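Local coordinates for putative cytochrome P450 120 (Synechocystis sp., PDB 2VE3), which binds heme and retinoic acid and, as a member of the cytochrome P450 family, probably acts as a monooxygenase, at residues 80-83 with 84-88; 21-24 with 25-29; 176-179 with 180-183; 49-53 with 54-58; 424-427 with 428-432. One frame throughout, in Å; residues are numbered along the deposited sequence.

Interaction 1: residues 80-83 with 84-88. With REA (retinoic acid), chain D.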
# COMPACT_ATOMS: atom_id res chain seq x y z
N TRP A 80 -9.77 -5.49 -10.05
CA TRP A 80 -9.41 -4.10 -9.86
C TRP A 80 -10.19 -3.30 -10.89
O TRP A 80 -10.59 -3.85 -11.91
CB TRP A 80 -7.89 -3.90 -10.00
CG TRP A 80 -7.08 -4.41 -8.79
CD1 TRP A 80 -6.28 -5.52 -8.74
CD2 TRP A 80 -7.05 -3.84 -7.47
NE1 TRP A 80 -5.75 -5.66 -7.48
CE2 TRP A 80 -6.20 -4.64 -6.68
CE3 TRP A 80 -7.67 -2.72 -6.88
CZ2 TRP A 80 -5.94 -4.37 -5.34
CZ3 TRP A 80 -7.40 -2.44 -5.54
CH2 TRP A 80 -6.54 -3.26 -4.79
N PRO A 81 -10.45 -2.01 -10.61
CA PRO A 81 -11.05 -1.10 -11.61
C PRO A 81 -10.40 -1.17 -13.01
O PRO A 81 -9.21 -1.46 -13.13
CB PRO A 81 -10.87 0.27 -10.97
CG PRO A 81 -10.90 -0.01 -9.47
CD PRO A 81 -10.21 -1.33 -9.32
N LEU A 82 -11.18 -0.92 -14.05
CA LEU A 82 -10.74 -1.10 -15.44
C LEU A 82 -9.40 -0.43 -15.77
O LEU A 82 -8.55 -1.02 -16.45
CB LEU A 82 -11.83 -0.64 -16.44
CG LEU A 82 -11.45 -0.82 -17.93
CD1 LEU A 82 -11.10 -2.28 -18.22
CD2 LEU A 82 -12.50 -0.30 -18.91
N SER A 83 -9.24 0.81 -15.31
CA SER A 83 -8.00 1.56 -15.49
C SER A 83 -6.80 0.86 -14.84
O SER A 83 -5.73 0.79 -15.44
CB SER A 83 -8.15 2.97 -14.91
OG SER A 83 -8.48 2.91 -13.53
N THR A 84 -7.00 0.37 -13.62
CA THR A 84 -5.95 -0.31 -12.85
C THR A 84 -5.49 -1.59 -13.54
O THR A 84 -4.29 -1.85 -13.64
CB THR A 84 -6.42 -0.69 -11.42
OG1 THR A 84 -7.30 0.32 -10.92
CG2 THR A 84 -5.22 -0.86 -10.47
N ARG A 85 -6.44 -2.38 -14.01
CA ARG A 85 -6.13 -3.64 -14.67
C ARG A 85 -5.29 -3.45 -15.92
O ARG A 85 -4.25 -4.07 -16.05
CB ARG A 85 -7.40 -4.44 -14.96
CG ARG A 85 -7.85 -5.27 -13.75
CD ARG A 85 -9.05 -6.15 -14.06
NE ARG A 85 -10.26 -5.35 -14.20
CZ ARG A 85 -10.89 -5.15 -15.35
NH1 ARG A 85 -10.43 -5.71 -16.48
NH2 ARG A 85 -11.98 -4.40 -15.38
N ILE A 86 -5.71 -2.53 -16.79
CA ILE A 86 -4.99 -2.18 -18.02
C ILE A 86 -3.56 -1.72 -17.75
O ILE A 86 -2.62 -2.13 -18.44
CB ILE A 86 -5.76 -1.09 -18.86
CG1 ILE A 86 -7.11 -1.64 -19.33
CG2 ILE A 86 -4.91 -0.62 -20.02
CD1 ILE A 86 -8.02 -0.63 -20.04
N LEU A 87 -3.38 -0.87 -16.74
CA LEU A 87 -2.08 -0.28 -16.43
C LEU A 87 -1.12 -1.21 -15.68
O LEU A 87 0.10 -1.07 -15.81
CB LEU A 87 -2.26 1.05 -15.67
CG LEU A 87 -2.84 2.18 -16.55
CD1 LEU A 87 -3.38 3.32 -15.71
CD2 LEU A 87 -1.78 2.68 -17.51
N LEU A 88 -1.67 -2.12 -14.88
CA LEU A 88 -0.88 -3.18 -14.25
C LEU A 88 -0.39 -4.22 -15.26
O LEU A 88 0.74 -4.70 -15.15
CB LEU A 88 -1.72 -3.90 -13.19
CG LEU A 88 -1.90 -3.29 -11.80
CD1 LEU A 88 -2.94 -4.12 -11.06
CD2 LEU A 88 -0.58 -3.32 -11.07
C1 REA D . -1.42 -2.73 -4.12
C2 REA D . -0.69 -3.83 -4.89
C3 REA D . -1.70 -4.68 -5.67
C4 REA D . -2.35 -3.85 -6.77
C5 REA D . -2.76 -2.47 -6.30
C6 REA D . -2.32 -1.94 -5.08
C7 REA D . -2.75 -0.58 -4.73
C8 REA D . -4.10 -0.35 -4.23
C9 REA D . -4.55 1.05 -4.03
C10 REA D . -5.99 1.24 -3.98
C11 REA D . -6.67 2.07 -3.00
C12 REA D . -8.09 1.75 -2.91
C13 REA D . -9.14 2.77 -2.91
C14 REA D . -10.43 2.25 -2.69
C15 REA D . -11.53 2.99 -2.10
C16 REA D . -2.30 -3.35 -3.03
C17 REA D . -0.34 -1.85 -3.49
C18 REA D . -3.65 -1.66 -7.22
C19 REA D . -3.60 2.21 -3.92
C20 REA D . -8.83 4.22 -3.16
O1 REA D . -11.37 4.15 -1.68
O2 REA D . -12.65 2.47 -2.01
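Arg85 N donates to Pro81 O at 3.0 Å, Ile86 N to Leu82 O and Leu87 N to Ser83 O, the first i to i+4 bonds of helix 82-88, with Pro81 at the N-cap. The side chain of Arg85 adds one more bond just ahead of this turn. Its NE donates to Trp80 O at 2.8 Å, with 155° at the hydrogen, and the oxygen lies at the edge of the guanidinium, close to its plane. A bend at chi3 (-72°) turns the guanidinium over Leu82, where NH2 is 3.7 Å from Leu82 CD1. A leucine in place of Arg85 would probably leave Trp80 O without this donor and free the residues before the helix to shift. Trp80 CB rests on Thr84 CB at 3.8 Å. The indole turns one face to retinoic acid: the C18 methyl sits over the ring centre, 3.8 Å above the plane. Thr84 CG2 touches retinoic acid C18 as well, at 3.7 Å. Thr84 thus gives the ligand a methyl, while its OG1 bonds to Leu181 O. Trp80 also touches the heme. The position fits the B' helix of the P450 fold. Ser83 OG bonds to Leu181 O too, at the end of helix 170-181. Ile86 and Leu87 pack on Phe193 of helix 192-215.

Interaction 2: residues 21-24 with 25-29. With REA (retinoic acid), chain D.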
# COMPACT_ATOMS: atom_id res chain seq x y z
N PRO A 21 -26.06 5.01 -16.70
CA PRO A 21 -25.51 3.76 -17.24
C PRO A 21 -24.00 3.89 -17.46
O PRO A 21 -23.51 4.96 -17.82
CB PRO A 21 -26.23 3.60 -18.59
CG PRO A 21 -27.47 4.40 -18.44
CD PRO A 21 -27.08 5.58 -17.60
N TRP A 22 -23.28 2.80 -17.19
CA TRP A 22 -21.82 2.74 -17.18
C TRP A 22 -21.12 3.71 -16.21
O TRP A 22 -20.51 3.27 -15.24
CB TRP A 22 -21.22 2.79 -18.60
CG TRP A 22 -20.03 1.92 -18.74
CD1 TRP A 22 -20.01 0.61 -19.15
CD2 TRP A 22 -18.67 2.27 -18.44
NE1 TRP A 22 -18.72 0.13 -19.13
CE2 TRP A 22 -17.88 1.12 -18.70
CE3 TRP A 22 -18.04 3.43 -17.98
CZ2 TRP A 22 -16.49 1.11 -18.52
CZ3 TRP A 22 -16.66 3.42 -17.80
CH2 TRP A 22 -15.90 2.26 -18.06
N LEU A 23 -21.21 5.02 -16.47
CA LEU A 23 -20.54 6.01 -15.61
C LEU A 23 -20.89 5.84 -14.12
O LEU A 23 -20.00 5.91 -13.26
CB LEU A 23 -20.78 7.45 -16.08
CG LEU A 23 -20.07 8.56 -15.29
CD1 LEU A 23 -18.57 8.62 -15.57
CD2 LEU A 23 -20.72 9.91 -15.54
N GLY A 24 -22.16 5.61 -13.83
CA GLY A 24 -22.62 5.36 -12.46
C GLY A 24 -22.14 6.43 -11.51
O GLY A 24 -22.27 7.61 -11.79
N GLU A 25 -21.58 6.02 -10.38
CA GLU A 25 -21.02 6.98 -9.42
C GLU A 25 -19.49 7.02 -9.47
O GLU A 25 -18.83 7.39 -8.50
CB GLU A 25 -21.49 6.67 -7.99
CG GLU A 25 -23.00 6.56 -7.82
CD GLU A 25 -23.42 6.62 -6.35
OE1 GLU A 25 -23.25 5.61 -5.63
OE2 GLU A 25 -23.90 7.68 -5.92
N THR A 26 -18.93 6.65 -10.63
CA THR A 26 -17.47 6.60 -10.79
C THR A 26 -16.81 7.94 -10.49
O THR A 26 -15.73 7.98 -9.92
CB THR A 26 -17.05 6.11 -12.22
OG1 THR A 26 -17.74 4.90 -12.56
CG2 THR A 26 -15.55 5.85 -12.27
N LEU A 27 -17.45 9.05 -10.88
CA LEU A 27 -16.85 10.37 -10.66
C LEU A 27 -16.78 10.72 -9.17
O LEU A 27 -15.83 11.37 -8.73
CB LEU A 27 -17.57 11.47 -11.45
CG LEU A 27 -17.63 11.44 -12.98
CD1 LEU A 27 -18.54 12.58 -13.51
CD2 LEU A 27 -16.25 11.54 -13.61
N ASN A 28 -17.79 10.30 -8.41
CA ASN A 28 -17.80 10.53 -6.96
C ASN A 28 -16.70 9.72 -6.27
O ASN A 28 -15.95 10.24 -5.46
CB ASN A 28 -19.18 10.19 -6.39
CG ASN A 28 -20.32 10.90 -7.14
OD1 ASN A 28 -20.52 12.10 -7.00
ND2 ASN A 28 -21.04 10.14 -7.95
N PHE A 29 -16.60 8.44 -6.64
CA PHE A 29 -15.51 7.57 -6.21
C PHE A 29 -14.12 8.17 -6.47
O PHE A 29 -13.27 8.19 -5.57
CB PHE A 29 -15.64 6.22 -6.93
CG PHE A 29 -14.63 5.20 -6.51
CD1 PHE A 29 -14.73 4.56 -5.28
CD2 PHE A 29 -13.58 4.87 -7.36
CE1 PHE A 29 -13.80 3.60 -4.89
CE2 PHE A 29 -12.64 3.91 -6.98
CZ PHE A 29 -12.75 3.27 -5.74
C1 REA D . -1.42 -2.73 -4.12
C2 REA D . -0.69 -3.83 -4.89
C3 REA D . -1.70 -4.68 -5.67
C4 REA D . -2.35 -3.85 -6.77
C5 REA D . -2.76 -2.47 -6.30
C6 REA D . -2.32 -1.94 -5.08
C7 REA D . -2.75 -0.58 -4.73
C8 REA D . -4.10 -0.35 -4.23
C9 REA D . -4.55 1.05 -4.03
C10 REA D . -5.99 1.24 -3.98
C11 REA D . -6.67 2.07 -3.00
C12 REA D . -8.09 1.75 -2.91
C13 REA D . -9.14 2.77 -2.91
C14 REA D . -10.43 2.25 -2.69
C15 REA D . -11.53 2.99 -2.10
C16 REA D . -2.30 -3.35 -3.03
C17 REA D . -0.34 -1.85 -3.49
C18 REA D . -3.65 -1.66 -7.22
C19 REA D . -3.60 2.21 -3.92
C20 REA D . -8.83 4.22 -3.16
O1 REA D . -11.37 4.15 -1.68
O2 REA D . -12.65 2.47 -2.01
O HOH W 1 -20.12 9.47 -11.68
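Leu23 O takes two bonds from Thr26. The backbone N of Thr26 donates to it at 2.9 Å, with 158° at the hydrogen. Thr26 OG1 donates to it at 2.6 Å, tilted 30° from the carbonyl plane. With OG1 anti to the carbonyl carbon and beside the backbone N (chi1 -50°), both donors of Thr26 face the same oxygen. Next to this pair of bonds, the side chains of Leu23 and Leu27 meet at a slant, with Leu23 CD1 3.9 Å from Leu27 CG. Water 1 ties the turn to the helix start: it donates to Gly24 O at 2.8 Å and accepts from Leu27 N at 2.8 Å. The backbone bond closes a type II' turn from Leu23 to Thr26, with Gly24 at its second position. Glu25 follows as the N-cap of helix 26-31. One step outward, both carboxylate oxygens of Glu25 have partners: OE1 is hydrogen-bonded with Thr49 OG1, and OE2 forms a salt bridge to Arg39. Phe52 N donates to Thr26 OG1. The helix then carries Phe29 to the ligand. Retinoic acid O2 lies at the edge of the Phe29 ring, near its plane, 3.3 Å from CE1. Retinoic acid is hydrogen-bonded by Gln345 NE2. The Thr26 hydroxyl both gives and takes a hydrogen bond, and it joins the turn to the 49-58 hairpin. Oxygen at a ring edge is likely to be favourable for Phe29, since the ring hydrogens carry a slight positive charge that suits a carboxylate.

Interaction 3: residues 176-179 with 180-183. With REA (retinoic acid), chain D.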
# COMPACT_ATOMS: atom_id res chain seq x y z
N THR A 176 3.75 9.83 -13.08
CA THR A 176 2.71 9.90 -14.11
C THR A 176 1.91 8.59 -14.25
O THR A 176 0.69 8.60 -14.35
CB THR A 176 3.35 10.28 -15.47
OG1 THR A 176 4.16 11.45 -15.28
CG2 THR A 176 2.30 10.54 -16.51
N TYR A 177 2.61 7.46 -14.27
CA TYR A 177 1.98 6.13 -14.28
C TYR A 177 0.97 6.00 -13.12
O TYR A 177 -0.20 5.70 -13.33
CB TYR A 177 3.08 5.07 -14.22
CG TYR A 177 2.59 3.65 -14.03
CD1 TYR A 177 2.06 2.93 -15.10
CD2 TYR A 177 2.67 3.02 -12.79
CE1 TYR A 177 1.60 1.64 -14.93
CE2 TYR A 177 2.22 1.73 -12.61
CZ TYR A 177 1.68 1.05 -13.68
OH TYR A 177 1.24 -0.25 -13.52
N ILE A 178 1.43 6.26 -11.90
CA ILE A 178 0.60 6.21 -10.69
C ILE A 178 -0.68 7.07 -10.75
O ILE A 178 -1.76 6.61 -10.36
CB ILE A 178 1.43 6.54 -9.42
CG1 ILE A 178 2.42 5.41 -9.14
CG2 ILE A 178 0.52 6.80 -8.21
CD1 ILE A 178 3.38 5.69 -7.97
N GLN A 179 -0.57 8.30 -11.27
CA GLN A 179 -1.71 9.24 -11.32
C GLN A 179 -2.91 8.73 -12.13
O GLN A 179 -4.04 9.16 -11.89
CB GLN A 179 -1.26 10.63 -11.79
CG GLN A 179 -0.65 11.50 -10.68
CD GLN A 179 -0.32 12.96 -11.11
OE1 GLN A 179 0.27 13.72 -10.34
NE2 GLN A 179 -0.72 13.34 -12.32
N GLY A 180 -2.67 7.79 -13.05
CA GLY A 180 -3.73 7.24 -13.89
C GLY A 180 -4.30 5.91 -13.43
O GLY A 180 -5.28 5.46 -13.99
N LEU A 181 -3.68 5.28 -12.43
CA LEU A 181 -4.09 3.96 -11.95
C LEU A 181 -5.56 3.90 -11.54
O LEU A 181 -6.29 2.96 -11.91
CB LEU A 181 -3.19 3.49 -10.80
CG LEU A 181 -1.89 2.76 -11.19
CD1 LEU A 181 -0.93 2.75 -10.03
CD2 LEU A 181 -2.16 1.33 -11.70
N PHE A 182 -6.00 4.91 -10.79
CA PHE A 182 -7.43 5.05 -10.48
C PHE A 182 -7.95 6.34 -11.13
O PHE A 182 -7.83 7.43 -10.57
CB PHE A 182 -7.68 4.99 -8.97
CG PHE A 182 -7.32 3.65 -8.36
CD1 PHE A 182 -8.31 2.70 -8.09
CD2 PHE A 182 -6.00 3.33 -8.05
CE1 PHE A 182 -7.98 1.46 -7.52
CE2 PHE A 182 -5.67 2.09 -7.48
CZ PHE A 182 -6.66 1.16 -7.23
N SER A 183 -8.49 6.17 -12.33
CA SER A 183 -8.94 7.27 -13.19
C SER A 183 -9.95 6.76 -14.22
O SER A 183 -10.18 5.54 -14.33
CB SER A 183 -7.74 7.91 -13.92
OG SER A 183 -7.13 6.97 -14.79
C1 REA D . -1.42 -2.73 -4.12
C2 REA D . -0.69 -3.83 -4.89
C3 REA D . -1.70 -4.68 -5.67
C4 REA D . -2.35 -3.85 -6.77
C5 REA D . -2.76 -2.47 -6.30
C6 REA D . -2.32 -1.94 -5.08
C7 REA D . -2.75 -0.58 -4.73
C8 REA D . -4.10 -0.35 -4.23
C9 REA D . -4.55 1.05 -4.03
C10 REA D . -5.99 1.24 -3.98
C11 REA D . -6.67 2.07 -3.00
C12 REA D . -8.09 1.75 -2.91
C13 REA D . -9.14 2.77 -2.91
C14 REA D . -10.43 2.25 -2.69
C15 REA D . -11.53 2.99 -2.10
C16 REA D . -2.30 -3.35 -3.03
C17 REA D . -0.34 -1.85 -3.49
C18 REA D . -3.65 -1.66 -7.22
C19 REA D . -3.60 2.21 -3.92
C20 REA D . -8.83 4.22 -3.16
O1 REA D . -11.37 4.15 -1.68
O2 REA D . -12.65 2.47 -2.01
O HOH W 2 -4.53 6.80 -9.52
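Tyr177 and Leu181 meet at the C-terminal end of helix 170-181, which matches the F helix of the P450 fold. The backbone bonds here span three residues, as in a 3-10 turn. Gly180 N donates to Tyr177 O at 3.2 Å, and Leu181 N to Ile178 O at 3.1 Å. Both donors sit above the carbonyl plane. A water bridge and a side-chain bond carry the chain out of the helix. Water 2 donates to Ile178 O and accepts from Phe182 N at 2.7 Å. Ser183 OG donates to Gly180 O. The apolar contacts are light. Leu181 CD1 lies 4.2 Å from Tyr177 CE2 and 4.4 Å from Ile178 CG1. Tyr177 CG is anti to the backbone N (chi1 172°), which sends the ring past Leu181 so that its OH can bond to Leu87 O. Leu181 also packs on Phe253 of helix 241-272. The last kind of contact is with the ligand. Phe182, just past the helix end, is part of the retinoic acid pocket and touches Trp80 and Pro428. Its CZ comes within 3.3 Å of retinoic acid C10, on the polyene chain.

Interaction 4: residues 49-53 with 54-58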
# COMPACT_ATOMS: atom_id res chain seq x y z
N THR A 49 -23.49 0.51 -5.47
CA THR A 49 -23.21 1.61 -6.37
C THR A 49 -22.85 1.01 -7.72
O THR A 49 -22.95 -0.20 -7.92
CB THR A 49 -22.08 2.52 -5.81
OG1 THR A 49 -21.82 3.60 -6.71
CG2 THR A 49 -20.81 1.74 -5.58
N ARG A 50 -22.45 1.87 -8.66
CA ARG A 50 -21.94 1.39 -9.93
C ARG A 50 -20.65 2.13 -10.22
O ARG A 50 -20.58 3.35 -10.13
CB ARG A 50 -22.98 1.58 -11.03
CG ARG A 50 -22.46 1.40 -12.47
CD ARG A 50 -23.59 1.63 -13.44
NE ARG A 50 -24.58 0.56 -13.38
CZ ARG A 50 -25.89 0.72 -13.54
NH1 ARG A 50 -26.40 1.93 -13.77
NH2 ARG A 50 -26.70 -0.33 -13.47
N LEU A 51 -19.60 1.37 -10.52
CA LEU A 51 -18.30 1.96 -10.77
C LEU A 51 -17.67 1.29 -11.98
O LEU A 51 -17.67 0.07 -12.07
CB LEU A 51 -17.39 1.83 -9.53
CG LEU A 51 -17.90 2.34 -8.17
CD1 LEU A 51 -16.96 1.86 -7.06
CD2 LEU A 51 -18.04 3.85 -8.14
N PHE A 52 -17.17 2.10 -12.91
CA PHE A 52 -16.48 1.64 -14.13
C PHE A 52 -17.28 0.55 -14.84
O PHE A 52 -16.72 -0.47 -15.24
CB PHE A 52 -15.08 1.11 -13.79
CG PHE A 52 -14.24 2.05 -12.97
CD1 PHE A 52 -13.39 2.96 -13.58
CD2 PHE A 52 -14.28 1.99 -11.57
CE1 PHE A 52 -12.61 3.82 -12.82
CE2 PHE A 52 -13.49 2.83 -10.80
CZ PHE A 52 -12.66 3.75 -11.43
N GLY A 53 -18.59 0.75 -14.93
CA GLY A 53 -19.50 -0.17 -15.60
C GLY A 53 -19.92 -1.40 -14.83
O GLY A 53 -20.65 -2.23 -15.38
N LYS A 54 -19.47 -1.54 -13.58
CA LYS A 54 -19.85 -2.68 -12.72
C LYS A 54 -20.69 -2.26 -11.51
O LYS A 54 -20.42 -1.26 -10.85
CB LYS A 54 -18.62 -3.45 -12.19
CG LYS A 54 -17.64 -3.92 -13.24
CD LYS A 54 -18.04 -5.25 -13.84
CE LYS A 54 -17.42 -5.42 -15.20
NZ LYS A 54 -16.02 -4.89 -15.20
N ASN A 55 -21.70 -3.08 -11.21
CA ASN A 55 -22.48 -2.98 -9.98
C ASN A 55 -21.63 -3.47 -8.82
O ASN A 55 -21.09 -4.58 -8.86
CB ASN A 55 -23.75 -3.82 -10.12
CG ASN A 55 -24.66 -3.31 -11.25
OD1 ASN A 55 -24.65 -2.12 -11.59
ND2 ASN A 55 -25.43 -4.22 -11.83
N VAL A 56 -21.49 -2.62 -7.79
CA VAL A 56 -20.56 -2.90 -6.68
C VAL A 56 -21.26 -2.76 -5.33
O VAL A 56 -21.97 -1.79 -5.09
CB VAL A 56 -19.31 -1.96 -6.73
CG1 VAL A 56 -18.20 -2.43 -5.75
CG2 VAL A 56 -18.71 -1.86 -8.17
N ILE A 57 -21.05 -3.75 -4.45
CA ILE A 57 -21.53 -3.68 -3.06
C ILE A 57 -20.34 -3.37 -2.15
O ILE A 57 -19.35 -4.09 -2.17
CB ILE A 57 -22.24 -5.00 -2.62
CG1 ILE A 57 -23.39 -5.33 -3.58
CG2 ILE A 57 -22.75 -4.90 -1.17
CD1 ILE A 57 -24.20 -6.58 -3.22
N PHE A 58 -20.44 -2.28 -1.40
CA PHE A 58 -19.42 -1.92 -0.41
C PHE A 58 -19.79 -2.49 0.97
O PHE A 58 -20.89 -2.25 1.49
CB PHE A 58 -19.28 -0.40 -0.32
CG PHE A 58 -18.40 0.22 -1.40
CD1 PHE A 58 -17.35 1.05 -1.05
CD2 PHE A 58 -18.65 0.00 -2.76
CE1 PHE A 58 -16.54 1.65 -2.03
CE2 PHE A 58 -17.86 0.60 -3.74
CZ PHE A 58 -16.80 1.42 -3.37
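The Phe58 ring has Leu51 CD1 at its edge, in plane, 3.7 Å from CE2. Thr49 CG2 approaches the same CE2 obliquely, also at 3.7 Å. The Phe47 ring meets Phe58 nearly parallel, the Phe35 ring at a steeper tilt. The second flat pair is the Arg50 guanidinium and the Asn55 amide, side by side with planes 41° apart. Arg50 NE donates to Asn55 OD1 at 3.2 Å. NE lies nearly along the C=O axis, but OD1 sits 25° out of the guanidinium plane, so the bond is bent. NH2 adds a weak bond to the same oxygen. A bend at chi3 (-70°) brings NE round to Asn55. A methionine in place of Arg50 would probably leave Asn55 OD1 without these donors and its amide freer to turn. The backbone is a hairpin of strands 47-51 and 54-59, at the edge of the mixed sheet. Thr49 and Val56 form a hydrogen-bonded pair, Arg50 and Asn55 a non-hydrogen-bonded one. Leu51 N and Lys54 O are 2.8 Å apart, as are Lys54 N and Leu51 O, closing a type I' turn over Phe52 and Gly53. The two faces differ in chemistry. Thr49, Leu51, Val56 and Phe58 make the apolar part of one, and Phe58 reaches retinoic acid from it. Lys54 shares this face at the turn end, and the Thr49 hydroxyl turns to Glu25. Arg50 and Asn55 put a polar clasp on the other.

Interaction 5: residues 424-427 with 428-432; sequences LVVT and PSPRP. With REA (retinoic acid), chain D.
Strands 424-426 and 430-432 form a beta hairpin whose turn reaches the retinoic acid pocket, as the beta-4 hairpin does with the substrate pocket in P450s. Val425 and Arg431 are its hydrogen-bonded pair: Val425 N donates to Arg431 O at 2.8 Å, and Arg431 N to Val425 O at 2.8 Å. The side chains of the same two residues also meet. Val425 CG2 sits 3.5 Å above the Arg431 guanidinium plane, over its centre. Arg431 CG lies between the backbone N and the carbonyl carbon (chi1 58°), and the chain then runs extended to NE. This lays the guanidinium across Val425 toward the turn, where NH2 donates to Thr427 OG1 at 2.8 Å. NE makes a weak bond to the same hydroxyl. Water 3, at the guanidinium edge, accepts from Thr427 N at 2.8 Å and donates to Ser429 O, a solvent bridge across the turn. It also accepts weakly from Arg431 NE. The peptide bond before Pro428 is cis, which bends the chain sharply at the tip. There Pro428 meets the ligand: its O is 3.7 Å from retinoic acid C11, and its CG is 4.0 Å from the C19 methyl. Leu424 CD2 covers Pro432 CD more loosely, at 4.4 Å. Around the hairpin, Leu424 packs on Leu268 of helix 241-272, and Pro428 on Glu257. Pro430 O accepts from Ser261 OG of that helix.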
# COMPACT_ATOMS: atom_id res chain seq x y z
N LEU A 424 -6.61 15.02 4.51
CA LEU A 424 -6.08 13.90 3.73
C LEU A 424 -6.84 13.69 2.43
O LEU A 424 -8.07 13.54 2.41
CB LEU A 424 -6.09 12.61 4.58
CG LEU A 424 -5.21 12.53 5.84
CD1 LEU A 424 -5.56 11.27 6.65
CD2 LEU A 424 -3.72 12.59 5.52
N VAL A 425 -6.10 13.68 1.32
CA VAL A 425 -6.66 13.33 0.02
C VAL A 425 -6.10 11.98 -0.40
O VAL A 425 -5.03 11.60 0.05
CB VAL A 425 -6.38 14.41 -1.08
CG1 VAL A 425 -7.24 15.66 -0.82
CG2 VAL A 425 -4.94 14.79 -1.12
N VAL A 426 -6.85 11.27 -1.24
CA VAL A 426 -6.53 9.89 -1.63
C VAL A 426 -6.50 9.71 -3.16
O VAL A 426 -7.50 9.31 -3.76
CB VAL A 426 -7.50 8.87 -0.96
CG1 VAL A 426 -7.02 7.47 -1.15
CG2 VAL A 426 -7.69 9.14 0.56
N THR A 427 -5.36 10.01 -3.79
CA THR A 427 -5.21 9.82 -5.25
C THR A 427 -3.93 9.06 -5.68
O THR A 427 -3.02 9.64 -6.29
CB THR A 427 -5.22 11.17 -6.01
OG1 THR A 427 -4.14 11.99 -5.53
CG2 THR A 427 -6.56 11.91 -5.84
N PRO A 428 -3.87 7.75 -5.42
CA PRO A 428 -4.86 6.88 -4.83
C PRO A 428 -4.58 6.43 -3.38
O PRO A 428 -5.22 5.48 -2.91
CB PRO A 428 -4.77 5.67 -5.76
CG PRO A 428 -3.30 5.59 -6.13
CD PRO A 428 -2.70 6.98 -5.86
N SER A 429 -3.66 7.11 -2.68
CA SER A 429 -3.29 6.84 -1.28
C SER A 429 -3.40 8.09 -0.41
O SER A 429 -3.14 9.18 -0.90
CB SER A 429 -1.84 6.36 -1.21
OG SER A 429 -1.77 4.96 -1.17
N PRO A 430 -3.75 7.94 0.89
CA PRO A 430 -3.79 9.13 1.76
C PRO A 430 -2.52 9.99 1.75
O PRO A 430 -1.43 9.47 1.90
CB PRO A 430 -4.04 8.54 3.16
CG PRO A 430 -4.72 7.25 2.91
CD PRO A 430 -4.15 6.72 1.61
N ARG A 431 -2.70 11.30 1.54
CA ARG A 431 -1.61 12.29 1.66
C ARG A 431 -2.21 13.57 2.24
O ARG A 431 -3.37 13.87 1.98
CB ARG A 431 -0.94 12.56 0.30
CG ARG A 431 -1.89 13.05 -0.81
CD ARG A 431 -1.28 13.04 -2.23
NE ARG A 431 -2.35 13.27 -3.22
CZ ARG A 431 -2.61 14.46 -3.77
NH1 ARG A 431 -1.84 15.51 -3.48
NH2 ARG A 431 -3.63 14.59 -4.64
N PRO A 432 -1.43 14.33 3.04
CA PRO A 432 -1.91 15.64 3.50
C PRO A 432 -1.99 16.65 2.34
O PRO A 432 -1.06 16.73 1.53
CB PRO A 432 -0.85 16.06 4.53
CG PRO A 432 0.38 15.36 4.10
CD PRO A 432 -0.07 14.03 3.54
C1 REA D . -1.42 -2.73 -4.12
C2 REA D . -0.69 -3.83 -4.89
C3 REA D . -1.70 -4.68 -5.67
C4 REA D . -2.35 -3.85 -6.77
C5 REA D . -2.76 -2.47 -6.30
C6 REA D . -2.32 -1.94 -5.08
C7 REA D . -2.75 -0.58 -4.73
C8 REA D . -4.10 -0.35 -4.23
C9 REA D . -4.55 1.05 -4.03
C10 REA D . -5.99 1.24 -3.98
C11 REA D . -6.67 2.07 -3.00
C12 REA D . -8.09 1.75 -2.91
C13 REA D . -9.14 2.77 -2.91
C14 REA D . -10.43 2.25 -2.69
C15 REA D . -11.53 2.99 -2.10
C16 REA D . -2.30 -3.35 -3.03
C17 REA D . -0.34 -1.85 -3.49
C18 REA D . -3.65 -1.66 -7.22
C19 REA D . -3.60 2.21 -3.92
C20 REA D . -8.83 4.22 -3.16
O1 REA D . -11.37 4.15 -1.68
O2 REA D . -12.65 2.47 -2.01
O HOH W 3 -2.62 10.16 -3.19

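Overall arrangement
Along the chain the order is interaction 2, 4, 1, 3 and 5, each closing before the next opens. Interactions 2 and 4 are the closest pair, with centres about 8 Å apart, and join helix 26-31 to the first hairpin of the mixed sheet. Interactions 1 and 3, centres about 10 Å apart, bind helix 82-88 to the end of helix 170-181. Interaction 3 also packs on the 424-432 hairpin. Interactions 4 and 5 lie farthest apart, about 22 Å between centres, and do not touch. All five touch retinoic acid, so parts distant in sequence wall one pocket beside the heme.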